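Local atomic coordinates of deoxyhypusine hydroxylase (Homo sapiens, PDB entry 4D50), a protein that hydroxylates the deoxyhypusine residue of the translation factor eIF5A with a diiron centre, the second and last step in making hypusine. Residues G191-E194 and A195-L199; K113-S116 and S117-V120. All blocks are in the same frame, centred on the assembly; numbering follows the deposited sequence.

Interaction 1. Residues G191-E194 and A195-L199; sequences GGEE and AALAL
E193 and L197 meet one turn apart at the start of helix 193-201, in the third HEAT-like repeat. The two side chains lie next to each other and leave the helix in a common direction. The first torsion of E193, chi1 163°, puts CG anti to N and against CD1 of L197, 3.9 Å away. Beyond CG the glutamate chain is extended. The touch is between aliphatic carbons. L197 turns the other way at its first torsion: its CG sits beside the backbone N and comes over E193 O at 3.3 Å. Both side chains lie on the exposed flank, near A225. The alanines take the buried sides. A195 packs on L187 of helix 177-190, and A196 on L221 of helix 208-221. Behind these contacts the first turn is regular. G192, at the N-cap position, gives its O to A196 N at 3.0 Å. L197 N reaches E193 O at 3.0 Å. A198 N bonds to E194 O. G191 O has no direct bond to A195 N. Water 1 bridges them instead, donating to G191 O at 2.6 Å and accepting from A195 N at 3.0 Å.

Interaction 2. Residues K113-S116 and S117-V120; sequences KQYS and SDPV
Y115 and D118 meet in a local turn contact at the C-terminal end of helix 109-115, where the chain leaves the second HEAT-like repeat for helix 121-140. They stand at the two ends of a type I beta turn. D118 N bonds to Y115 O at 3.1 Å and closes the turn. S117 N reaches Q114 O at 3.2 Å. The side chains of Y115 and D118 cross at a slant. D118 OD1 comes to the ring edge, near the ring plane, 3.3 Å from CD2 of Y115. Ring and carboxylate planes are 21° apart. D118 has CG anti to its N (chi1 -164°), which swings the carboxylate to the tyrosine. Its other oxygen, OD2, accepts from V120 N at 3.0 Å and closes an Asx turn just before the next helix. Water 2 donates to K113 O and also hydrogen-bonds S117 OG. Around the turn, D118 OD1 forms a salt bridge with R93 of helix 90-103, and Y115 OH bonds to Q84. S116 OG turns back to L112 O. S116 O is held by Q128 of helix 121-140, and both Y115 and S116 pack on C127 of that helix.

Interactions 1 and 2 sit at opposite kinds of helix end. Residues 191-199 lead into a helix and its first turns; residues 113-120 leave one helix and reach the N-cap of the next. They share no helix and do not touch; their centres are 33 Å apart. Interaction 1 is partly buried, with small apolar side chains turned to neighbouring helices and a glutamate stem against a leucine on the exposed side. Interaction 2 is a surface contact and is more polar, with a carboxylate at a ring edge. Each includes one bridging water, between backbone atoms in the first and from backbone to a serine hydroxyl in the second. In interaction 2, the D118 side chain is about 9 Å from that of the iron ligand H94.

Interaction 1. Residues G191-E194 and A195-L199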
loop_
_atom_site.group_PDB
_atom_site.type_symbol
_atom_site.label_atom_id
_atom_site.label_comp_id
_atom_site.label_asym_id
_atom_site.label_seq_id
_atom_site.Cartn_x
_atom_site.Cartn_y
_atom_site.Cartn_z
ATOM N N GLY A 191 14.315 -5.526 11.673
ATOM C CA GLY A 191 13.460 -5.501 12.851
ATOM C C GLY A 191 14.086 -4.979 14.113
ATOM O O GLY A 191 15.225 -4.554 14.148
ATOM N N GLY A 192 13.299 -5.081 15.163
ATOM C CA GLY A 192 13.611 -4.629 16.518
ATOM C C GLY A 192 13.325 -3.147 16.734
ATOM O O GLY A 192 12.876 -2.399 15.806
ATOM N N GLU A 193 13.590 -2.714 17.973
ATOM C CA GLU A 193 13.241 -1.390 18.430
ATOM C C GLU A 193 14.102 -0.348 17.800
ATOM O O GLU A 193 13.597 0.684 17.357
ATOM C CB GLU A 193 13.278 -1.319 19.983
ATOM C CG GLU A 193 13.339 0.077 20.582
ATOM C CD GLU A 193 13.613 0.039 22.085
ATOM O OE1 GLU A 193 12.672 -0.214 22.811
ATOM O OE2 GLU A 193 14.760 0.352 22.484
ATOM N N GLU A 194 15.414 -0.582 17.655
ATOM C CA GLU A 194 16.271 0.405 17.052
ATOM C C GLU A 194 15.840 0.700 15.582
ATOM O O GLU A 194 15.827 1.841 15.150
ATOM C CB GLU A 194 17.739 -0.074 17.048
ATOM C CG GLU A 194 18.733 1.027 16.791
ATOM C CD GLU A 194 20.161 0.570 16.362
ATOM O OE1 GLU A 194 20.478 -0.627 16.364
ATOM O OE2 GLU A 194 20.946 1.443 15.975
ATOM N N ALA A 195 15.527 -0.332 14.833
ATOM C CA ALA A 195 15.117 -0.136 13.422
ATOM C C ALA A 195 13.724 0.551 13.336
ATOM O O ALA A 195 13.565 1.423 12.490
ATOM C CB ALA A 195 15.135 -1.427 12.639
ATOM N N ALA A 196 12.822 0.207 14.245
ATOM C CA ALA A 196 11.457 0.827 14.339
ATOM C C ALA A 196 11.554 2.318 14.527
ATOM O O ALA A 196 10.904 3.100 13.841
ATOM C CB ALA A 196 10.646 0.189 15.425
ATOM N N LEU A 197 12.426 2.741 15.463
ATOM C CA LEU A 197 12.620 4.158 15.670
ATOM C C LEU A 197 13.386 4.870 14.599
ATOM O O LEU A 197 13.203 6.079 14.393
ATOM C CB LEU A 197 13.260 4.337 17.063
ATOM C CG LEU A 197 12.593 3.667 18.241
ATOM C CD1 LEU A 197 13.542 3.808 19.412
ATOM C CD2 LEU A 197 11.270 4.365 18.562
ATOM N N ALA A 198 14.365 4.198 13.954
ATOM C CA ALA A 198 15.022 4.770 12.832
ATOM C C ALA A 198 13.990 5.039 11.663
ATOM O O ALA A 198 13.926 6.105 11.120
ATOM C CB ALA A 198 16.137 3.891 12.374
ATOM N N LEU A 199 13.142 4.053 11.426
ATOM C CA LEU A 199 12.060 4.175 10.446
ATOM C C LEU A 199 11.200 5.405 10.808
ATOM O O LEU A 199 10.903 6.260 9.956
ATOM C CB LEU A 199 11.262 2.881 10.378
ATOM C CG LEU A 199 11.915 1.837 9.473
ATOM C CD1 LEU A 199 11.266 0.497 9.713
ATOM C CD2 LEU A 199 11.811 2.120 7.963
HETATM O O HOH W 1 16.534 -3.053 15.747
#

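Interaction 2. Residues K113-S116 and S117-V120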
loop_
_atom_site.group_PDB
_atom_site.type_symbol
_atom_site.label_atom_id
_atom_site.label_comp_id
_atom_site.label_asym_id
_atom_site.label_seq_id
_atom_site.Cartn_x
_atom_site.Cartn_y
_atom_site.Cartn_z
ATOM N N LYS A 113 7.857 5.291 -17.590
ATOM C CA LYS A 113 8.781 6.391 -17.881
ATOM C C LYS A 113 8.047 7.718 -18.226
ATOM O O LYS A 113 8.491 8.798 -17.812
ATOM C CB LYS A 113 9.703 6.007 -19.062
ATOM C CG LYS A 113 10.741 4.992 -18.626
ATOM C CD LYS A 113 11.463 4.425 -19.866
ATOM C CE LYS A 113 12.854 3.980 -19.450
ATOM N NZ LYS A 113 13.531 3.001 -20.347
ATOM N N GLN A 114 6.974 7.622 -19.005
ATOM C CA GLN A 114 6.163 8.784 -19.399
ATOM C C GLN A 114 5.641 9.499 -18.116
ATOM O O GLN A 114 5.788 10.680 -17.947
ATOM C CB GLN A 114 4.986 8.302 -20.262
ATOM C CG GLN A 114 3.950 9.330 -20.715
ATOM C CD GLN A 114 2.807 8.726 -21.542
ATOM O OE1 GLN A 114 2.572 7.508 -21.542
ATOM N NE2 GLN A 114 2.084 9.594 -22.263
ATOM N N TYR A 115 5.082 8.709 -17.215
ATOM C CA TYR A 115 4.392 9.245 -16.053
ATOM C C TYR A 115 5.353 9.580 -14.950
ATOM O O TYR A 115 4.939 10.121 -13.937
ATOM C CB TYR A 115 3.203 8.388 -15.611
ATOM C CG TYR A 115 1.994 8.633 -16.447
ATOM C CD1 TYR A 115 1.841 7.983 -17.669
ATOM C CD2 TYR A 115 0.990 9.454 -16.036
ATOM C CE1 TYR A 115 0.756 8.241 -18.480
ATOM C CE2 TYR A 115 -0.110 9.702 -16.822
ATOM C CZ TYR A 115 -0.211 9.104 -18.039
ATOM O OH TYR A 115 -1.306 9.400 -18.850
ATOM N N SER A 116 6.645 9.344 -15.187
ATOM C CA SER A 116 7.660 9.817 -14.308
ATOM C C SER A 116 7.730 11.325 -14.320
ATOM O O SER A 116 8.363 11.887 -13.411
ATOM C CB SER A 116 9.048 9.231 -14.687
ATOM O OG SER A 116 9.069 7.814 -14.419
ATOM N N SER A 117 7.107 11.945 -15.337
ATOM C CA SER A 117 6.990 13.371 -15.466
ATOM C C SER A 117 5.588 13.922 -15.212
ATOM O O SER A 117 5.272 15.063 -15.569
ATOM C CB SER A 117 7.463 13.814 -16.832
ATOM O OG SER A 117 8.891 13.687 -16.854
ATOM N N ASP A 118 4.754 13.145 -14.555
ATOM C CA ASP A 118 3.379 13.587 -14.272
ATOM C C ASP A 118 3.397 14.807 -13.405
ATOM O O ASP A 118 4.270 14.924 -12.542
ATOM C CB ASP A 118 2.610 12.503 -13.518
ATOM C CG ASP A 118 1.131 12.737 -13.533
ATOM O OD1 ASP A 118 0.481 12.367 -14.539
ATOM O OD2 ASP A 118 0.603 13.295 -12.557
ATOM N N PRO A 119 2.468 15.741 -13.626
ATOM C CA PRO A 119 2.422 16.946 -12.769
ATOM C C PRO A 119 2.178 16.723 -11.258
ATOM O O PRO A 119 2.585 17.578 -10.458
ATOM C CB PRO A 119 1.288 17.773 -13.372
ATOM C CG PRO A 119 0.686 17.003 -14.501
ATOM C CD PRO A 119 1.526 15.799 -14.767
ATOM N N VAL A 120 1.559 15.592 -10.885
ATOM C CA VAL A 120 1.178 15.226 -9.511
ATOM C C VAL A 120 2.396 14.472 -8.980
ATOM O O VAL A 120 2.778 13.406 -9.479
ATOM C CB VAL A 120 -0.053 14.318 -9.481
ATOM C CG1 VAL A 120 -0.316 13.783 -8.085
ATOM C CG2 VAL A 120 -1.298 15.084 -10.005
HETATM O O HOH W 2 9.011 11.260 -18.836
#